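Twitching motility protein PilT (Aquifex aeolicus, PDB 2EYU) is the pilus retraction motor of twitching motility, probably pulling type IV pili back with energy from ATP hydrolysis in its P-loop NTPase domain. Local coordinates at residues R155-L158 with S159-Q163; N193-E197 with N198-Q202. The protein carries 1 engineered substitution. All blocks are in the same frame, centred on the assembly; numbering follows the deposited sequence.

Interaction 1. Residues R155-L158 with S159-Q163; sequences RIVL and SFILQ
The carbonyl oxygen V157 O is gripped by two backbone donors. I161 N, 2.9 Å from V157 O, comes in nearly along the C=O axis, while F160 N reaches V157 O from above the carbonyl plane, 61° out of it, and so misses the lone pairs. One residue earlier, I156 O takes the side-chain hydroxyl S159 OG at 2.7 Å. With chi1 at 80°, OG sits between the backbone N and carbonyl carbon of S159, which folds it back over the preceding turn; F160 N adds a weak bond to the same I156 O. S159 OG also takes a bond from R196 NE of helix 189-197, and an alanine here would probably leave that arginine nitrogen without its mate and cost I156 O the hydroxyl bond. All this happens in the last two turns of helix 151-161, just where the chain passes into strand 162-171 of the central sheet of this P-loop NTPase fold. L162 is the first residue to leave helical geometry, yet L162 N still donates to L158 O at 2.8 Å, the N-H pointing fairly straight at its acceptor (160°). The side chains pair up four residues apart. I156 CG2 meets the rim of the F160 ring in its plane, 3.5 Å from CE2, the two side chains lying alongside each other; R196 makes a cation-pi contact with the same ring. V157 and I161 also run side by side, CG1 of V157 lying 3.8 Å from CD1 of I161, and helix 110-121 packs on both through L117 and A120. L158 instead crosses L162 at a slant, its CD2 resting against L162 CB, and touches I142 of helix 135-144.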
ATOM      1  N   ARG A 155     -10.920  10.594   8.571  1.00 16.04           N
ATOM      2  CA  ARG A 155     -10.406   9.494   9.398  1.00 22.65           C
ATOM      3  C   ARG A 155     -11.388   8.327   9.456  1.00 27.67           C
ATOM      4  O   ARG A 155     -11.017   7.160   9.314  1.00 19.12           O
ATOM      5  CB  ARG A 155     -10.069   9.975  10.802  1.00 25.39           C
ATOM      6  CG  ARG A 155      -9.222   9.022  11.629  1.00 26.14           C
ATOM      7  CD  ARG A 155      -9.048   9.520  13.053  1.00 21.75           C
ATOM      8  NE  ARG A 155      -9.599  10.850  13.267  1.00 40.41           N
ATOM      9  CZ  ARG A 155      -9.048  12.043  13.154  1.00 43.84           C
ATOM     10  NH1 ARG A 155      -7.784  12.201  12.787  1.00 62.26           N
ATOM     11  NH2 ARG A 155      -9.771  13.131  13.409  1.00 69.66           N
ATOM     12  N   ILE A 156     -12.668   8.605   9.652  1.00 24.14           N
ATOM     13  CA  ILE A 156     -13.648   7.515   9.817  1.00 20.82           C
ATOM     14  C   ILE A 156     -14.027   6.888   8.484  1.00 14.04           C
ATOM     15  O   ILE A 156     -14.366   5.706   8.454  1.00 27.37           O
ATOM     16  CB  ILE A 156     -14.875   8.038  10.591  1.00 16.41           C
ATOM     17  CG1 ILE A 156     -14.584   8.298  12.070  1.00 18.82           C
ATOM     18  CG2 ILE A 156     -16.067   7.093  10.404  1.00 24.54           C
ATOM     19  CD1 ILE A 156     -15.123   9.583  12.641  1.00 25.70           C
ATOM     20  N   VAL A 157     -13.981   7.580   7.359  1.00 25.92           N
ATOM     21  CA  VAL A 157     -14.112   6.920   6.050  1.00 23.32           C
ATOM     22  C   VAL A 157     -13.028   5.871   5.886  1.00 23.72           C
ATOM     23  O   VAL A 157     -13.269   4.733   5.489  1.00 25.66           O
ATOM     24  CB  VAL A 157     -14.002   7.939   4.899  1.00 18.17           C
ATOM     25  CG1 VAL A 157     -13.902   7.267   3.541  1.00 14.52           C
ATOM     26  CG2 VAL A 157     -15.187   8.904   4.896  1.00 16.63           C
ATOM     27  N   LEU A 158     -11.772   6.241   6.193  1.00 16.26           N
ATOM     28  CA  LEU A 158     -10.695   5.280   6.081  1.00 17.93           C
ATOM     29  C   LEU A 158     -10.989   4.063   6.956  1.00 18.26           C
ATOM     30  O   LEU A 158     -10.725   2.944   6.537  1.00 19.55           O
ATOM     31  CB  LEU A 158      -9.353   5.857   6.531  1.00 21.78           C
ATOM     32  CG  LEU A 158      -8.416   6.478   5.503  1.00 30.38           C
ATOM     33  CD1 LEU A 158      -7.262   7.177   6.216  1.00 18.57           C
ATOM     34  CD2 LEU A 158      -7.896   5.440   4.510  1.00 19.53           C
ATOM     35  N   SER A 159     -11.519   4.326   8.162  1.00 22.07           N
ATOM     36  CA  SER A 159     -11.725   3.194   9.063  1.00 15.62           C
ATOM     37  C   SER A 159     -12.648   2.152   8.456  1.00 12.06           C
ATOM     38  O   SER A 159     -12.564   0.977   8.835  1.00 20.91           O
ATOM     39  CB  SER A 159     -12.248   3.670  10.423  1.00 16.20           C
ATOM     40  OG  SER A 159     -13.652   3.930  10.392  1.00 22.06           O
ATOM     41  N   PHE A 160     -13.535   2.559   7.540  1.00 12.20           N
ATOM     42  CA  PHE A 160     -14.450   1.597   6.921  1.00 11.80           C
ATOM     43  C   PHE A 160     -13.988   1.118   5.549  1.00 24.48           C
ATOM     44  O   PHE A 160     -14.412   0.070   5.058  1.00 27.15           O
ATOM     45  CB  PHE A 160     -15.819   2.213   6.701  1.00 20.17           C
ATOM     46  CG  PHE A 160     -16.671   2.426   7.938  1.00 10.70           C
ATOM     47  CD1 PHE A 160     -17.485   1.404   8.395  1.00 23.98           C
ATOM     48  CD2 PHE A 160     -16.612   3.645   8.577  1.00 10.82           C
ATOM     49  CE1 PHE A 160     -18.253   1.647   9.526  1.00 26.19           C
ATOM     50  CE2 PHE A 160     -17.389   3.884   9.698  1.00 19.52           C
ATOM     51  CZ  PHE A 160     -18.205   2.867  10.158  1.00 21.31           C
ATOM     52  N   ILE A 161     -13.144   1.892   4.868  1.00 16.14           N
ATOM     53  CA  ILE A 161     -12.883   1.518   3.472  1.00 14.43           C
ATOM     54  C   ILE A 161     -11.428   1.090   3.255  1.00 17.06           C
ATOM     55  O   ILE A 161     -11.209   0.443   2.221  1.00 15.87           O
ATOM     56  CB  ILE A 161     -13.242   2.656   2.510  1.00 22.28           C
ATOM     57  CG1 ILE A 161     -12.284   3.854   2.574  1.00 34.65           C
ATOM     58  CG2 ILE A 161     -14.673   3.128   2.745  1.00 27.85           C
ATOM     59  CD1 ILE A 161     -12.237   4.666   1.292  1.00 26.72           C
ATOM     60  N   LEU A 162     -10.530   1.402   4.170  1.00 19.20           N
ATOM     61  CA  LEU A 162      -9.138   0.950   4.119  1.00 24.06           C
ATOM     62  C   LEU A 162      -9.044  -0.564   4.134  1.00 23.67           C
ATOM     63  O   LEU A 162      -9.571  -1.235   5.026  1.00 18.90           O
ATOM     64  CB  LEU A 162      -8.327   1.551   5.280  1.00 22.98           C
ATOM     65  CG  LEU A 162      -6.815   1.298   5.249  1.00 25.39           C
ATOM     66  CD1 LEU A 162      -6.171   1.770   3.948  1.00 25.88           C
ATOM     67  CD2 LEU A 162      -6.148   1.971   6.438  1.00 13.25           C
ATOM     68  N   GLN A 163      -8.374  -1.142   3.144  1.00 15.87           N
ATOM     69  CA  GLN A 163      -8.263  -2.592   3.010  1.00 17.61           C
ATOM     70  C   GLN A 163      -6.893  -3.084   3.439  1.00 16.37           C
ATOM     71  O   GLN A 163      -6.677  -4.157   3.997  1.00 13.22           O
ATOM     72  CB  GLN A 163      -8.503  -2.976   1.543  1.00 27.61           C
ATOM     73  CG  GLN A 163      -9.969  -2.708   1.167  1.00 31.03           C
ATOM     74  CD  GLN A 163     -10.866  -3.072   2.342  1.00 44.48           C
ATOM     75  OE1 GLN A 163     -11.054  -4.253   2.624  1.00 39.37           O
ATOM     76  NE2 GLN A 163     -11.392  -2.060   3.022  1.00 54.43           N
TER

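Interaction 2. Residues N193-E197 with N198-Q202; sequences NLIRE and NKLQQ
L194 and K199 meet through both backbone and side chain. Among the backbone bonds, K199 N donates to L194 O at 2.8 Å with a nearly straight N-H (165°), although the donor stands tilted from the carbonyl plane. Inside that loop a weak bond runs from N198 N to I195 O at 3.0 Å. Together they make a Schellman motif, with N198 as the C-prime residue: its positive phi of 63° turns the chain out of helix 189-197. K199 then takes the N-cap position of helix 200-209, and the two helices are joined by a very short turn at the surface of the domain. The apolar contacts lie on two sides of this turn. L194 CD2 presses on K199 CB at 3.8 Å, the leucine and lysine side chains crossing at about a right angle, and also reaches Q202 CB, in the first turn of the second helix; V203 and L206 of that helix touch L194 as well. I195 is buried, and its CG1 comes within 4.2 Å of L200 CD2, while L200 packs further on I139 and H140 of helix 135-144. The polar side-chain contact is looser. K199 kinks repeatedly along its length (chi4 86° at the last bond), curling its aliphatic chain back over E197, with CD 3.8 Å from E197 CB, and its ammonium nitrogen NZ makes a weak bond to E197 O at 3.1 Å. Placed there, the lysine charge would probably offset some of the partial negative charge of the carbonyls that end helix 189-197.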
ATOM      1  N   ASN A 193     -11.911   0.086  14.618  1.00 26.10           N
ATOM      2  CA  ASN A 193     -12.375   0.881  15.750  1.00 25.14           C
ATOM      3  C   ASN A 193     -11.349   1.905  16.200  1.00 31.57           C
ATOM      4  O   ASN A 193     -11.602   3.109  16.327  1.00 26.87           O
ATOM      5  CB  ASN A 193     -12.682  -0.109  16.889  1.00 21.46           C
ATOM      6  CG  ASN A 193     -12.690   0.612  18.226  1.00 38.04           C
ATOM      7  OD1 ASN A 193     -13.725   1.140  18.625  1.00 61.75           O
ATOM      8  ND2 ASN A 193     -11.549   0.648  18.911  1.00 42.88           N
ATOM      9  N   LEU A 194     -10.115   1.450  16.467  1.00 23.82           N
ATOM     10  CA  LEU A 194      -9.126   2.420  16.958  1.00 24.60           C
ATOM     11  C   LEU A 194      -8.861   3.522  15.953  1.00 19.33           C
ATOM     12  O   LEU A 194      -8.678   4.677  16.360  1.00 33.77           O
ATOM     13  CB  LEU A 194      -7.799   1.749  17.333  1.00 18.06           C
ATOM     14  CG  LEU A 194      -7.893   0.594  18.328  1.00 18.32           C
ATOM     15  CD1 LEU A 194      -6.711  -0.349  18.125  1.00 34.20           C
ATOM     16  CD2 LEU A 194      -7.945   1.085  19.759  1.00 27.05           C
ATOM     17  N   ILE A 195      -8.863   3.229  14.656  1.00 26.64           N
ATOM     18  CA  ILE A 195      -8.741   4.335  13.688  1.00 37.55           C
ATOM     19  C   ILE A 195      -9.866   5.349  13.841  1.00 38.38           C
ATOM     20  O   ILE A 195      -9.697   6.569  13.753  1.00 26.27           O
ATOM     21  CB  ILE A 195      -8.671   3.752  12.265  1.00 25.07           C
ATOM     22  CG1 ILE A 195      -7.396   2.935  12.086  1.00 19.46           C
ATOM     23  CG2 ILE A 195      -8.792   4.821  11.193  1.00 17.11           C
ATOM     24  CD1 ILE A 195      -7.130   2.468  10.677  1.00 29.87           C
ATOM     25  N   ARG A 196     -11.054   4.833  14.101  1.00 41.65           N
ATOM     26  CA  ARG A 196     -12.271   5.599  14.338  1.00 43.22           C
ATOM     27  C   ARG A 196     -12.104   6.574  15.502  1.00 35.77           C
ATOM     28  O   ARG A 196     -12.296   7.769  15.283  1.00 33.70           O
ATOM     29  CB  ARG A 196     -13.438   4.631  14.584  1.00 32.05           C
ATOM     30  CG  ARG A 196     -14.515   4.710  13.522  1.00 26.48           C
ATOM     31  CD  ARG A 196     -15.409   3.495  13.450  1.00 24.84           C
ATOM     32  NE  ARG A 196     -15.251   2.797  12.166  1.00 36.02           N
ATOM     33  CZ  ARG A 196     -15.326   1.485  12.027  1.00 21.69           C
ATOM     34  NH1 ARG A 196     -15.549   0.735  13.101  1.00 51.63           N
ATOM     35  NH2 ARG A 196     -15.169   0.913  10.848  1.00 46.53           N
ATOM     36  N   GLU A 197     -11.751   6.069  16.675  1.00 27.27           N
ATOM     37  CA  GLU A 197     -11.415   6.833  17.855  1.00 42.10           C
ATOM     38  C   GLU A 197     -10.086   7.570  17.734  1.00 46.03           C
ATOM     39  O   GLU A 197      -9.737   8.335  18.634  1.00 38.90           O
ATOM     40  CB  GLU A 197     -11.299   5.940  19.098  1.00 47.05           C
ATOM     41  CG  GLU A 197     -12.585   5.224  19.479  1.00 60.27           C
ATOM     42  CD  GLU A 197     -12.660   3.873  18.795  1.00 67.62           C
ATOM     43  OE1 GLU A 197     -11.649   3.134  18.832  1.00 62.33           O
ATOM     44  OE2 GLU A 197     -13.716   3.563  18.200  1.00 86.14           O
ATOM     45  N   ASN A 198      -9.316   7.369  16.671  1.00 39.35           N
ATOM     46  CA  ASN A 198      -8.021   8.041  16.588  1.00 26.50           C
ATOM     47  C   ASN A 198      -7.094   7.592  17.712  1.00 24.16           C
ATOM     48  O   ASN A 198      -6.609   8.426  18.481  1.00 37.34           O
ATOM     49  CB  ASN A 198      -8.170   9.565  16.654  1.00 40.80           C
ATOM     50  CG  ASN A 198      -6.955  10.280  16.089  1.00 35.93           C
ATOM     51  OD1 ASN A 198      -6.283   9.752  15.204  1.00 38.71           O
ATOM     52  ND2 ASN A 198      -6.674  11.480  16.584  1.00 33.07           N
ATOM     53  N   LYS A 199      -6.868   6.303  17.808  1.00 26.44           N
ATOM     54  CA  LYS A 199      -5.944   5.669  18.733  1.00 25.17           C
ATOM     55  C   LYS A 199      -4.823   4.974  17.947  1.00 31.98           C
ATOM     56  O   LYS A 199      -4.653   3.760  18.045  1.00 28.39           O
ATOM     57  CB  LYS A 199      -6.620   4.618  19.606  1.00 21.49           C
ATOM     58  CG  LYS A 199      -6.965   5.158  20.992  1.00 41.60           C
ATOM     59  CD  LYS A 199      -8.402   4.815  21.370  1.00 37.76           C
ATOM     60  CE  LYS A 199      -9.005   5.895  22.256  1.00 34.23           C
ATOM     61  NZ  LYS A 199      -9.597   6.984  21.418  1.00 32.20           N
ATOM     62  N   LEU A 200      -4.114   5.796  17.198  1.00 24.89           N
ATOM     63  CA  LEU A 200      -3.106   5.343  16.233  1.00 31.34           C
ATOM     64  C   LEU A 200      -1.893   4.793  16.970  1.00 28.45           C
ATOM     65  O   LEU A 200      -1.138   3.953  16.478  1.00 27.51           O
ATOM     66  CB  LEU A 200      -2.775   6.488  15.285  1.00 31.63           C
ATOM     67  CG  LEU A 200      -3.780   6.890  14.210  1.00 37.50           C
ATOM     68  CD1 LEU A 200      -3.060   7.529  13.026  1.00 38.16           C
ATOM     69  CD2 LEU A 200      -4.642   5.740  13.693  1.00 16.18           C
ATOM     70  N   GLN A 201      -1.712   5.266  18.207  1.00 36.96           N
ATOM     71  CA  GLN A 201      -0.679   4.725  19.080  1.00 42.54           C
ATOM     72  C   GLN A 201      -0.979   3.264  19.416  1.00 45.71           C
ATOM     73  O   GLN A 201      -0.092   2.419  19.293  1.00 40.43           O
ATOM     74  CB  GLN A 201      -0.568   5.514  20.379  1.00 42.49           C
ATOM     75  CG  GLN A 201       0.828   6.028  20.697  1.00 45.60           C
ATOM     76  CD  GLN A 201       0.763   7.410  21.328  1.00 61.84           C
ATOM     77  OE1 GLN A 201      -0.045   7.645  22.230  1.00 90.18           O
ATOM     78  NE2 GLN A 201       1.600   8.320  20.848  1.00 52.11           N
ATOM     79  N   GLN A 202      -2.217   3.013  19.832  1.00 30.94           N
ATOM     80  CA  GLN A 202      -2.686   1.655  20.099  1.00 28.19           C
ATOM     81  C   GLN A 202      -2.772   0.791  18.854  1.00 27.64           C
ATOM     82  O   GLN A 202      -2.593  -0.428  18.911  1.00 25.45           O
ATOM     83  CB  GLN A 202      -4.042   1.753  20.820  1.00 25.60           C
ATOM     84  CG  GLN A 202      -3.923   2.582  22.095  1.00 31.56           C
ATOM     85  CD  GLN A 202      -3.496   1.780  23.305  1.00 43.99           C
ATOM     86  OE1 GLN A 202      -3.068   0.631  23.214  1.00 50.52           O
ATOM     87  NE2 GLN A 202      -3.607   2.381  24.488  1.00 59.87           N
TER

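How the interactions relate
Interaction 1 comes first along the chain, at the join of helix 151-161 and strand 162-171; interaction 2 follows at the turn between helices 189-197 and 200-209. The rest of strand 162-171 and strand 179-185, antiparallel neighbours in the mixed sheet, carry the chain from one to the other and bring it back so that helix 189-197 packs on helix 151-161. Their centres are about 11 Å apart and they touch directly. R196 of interaction 2 spans the two, and the R155 side chain reaches the other way, its CD packing 3.1 Å from I195 O and 3.5 Å from N198 OD1. Two helix ends on the same side of the PilT domain are thereby tied together.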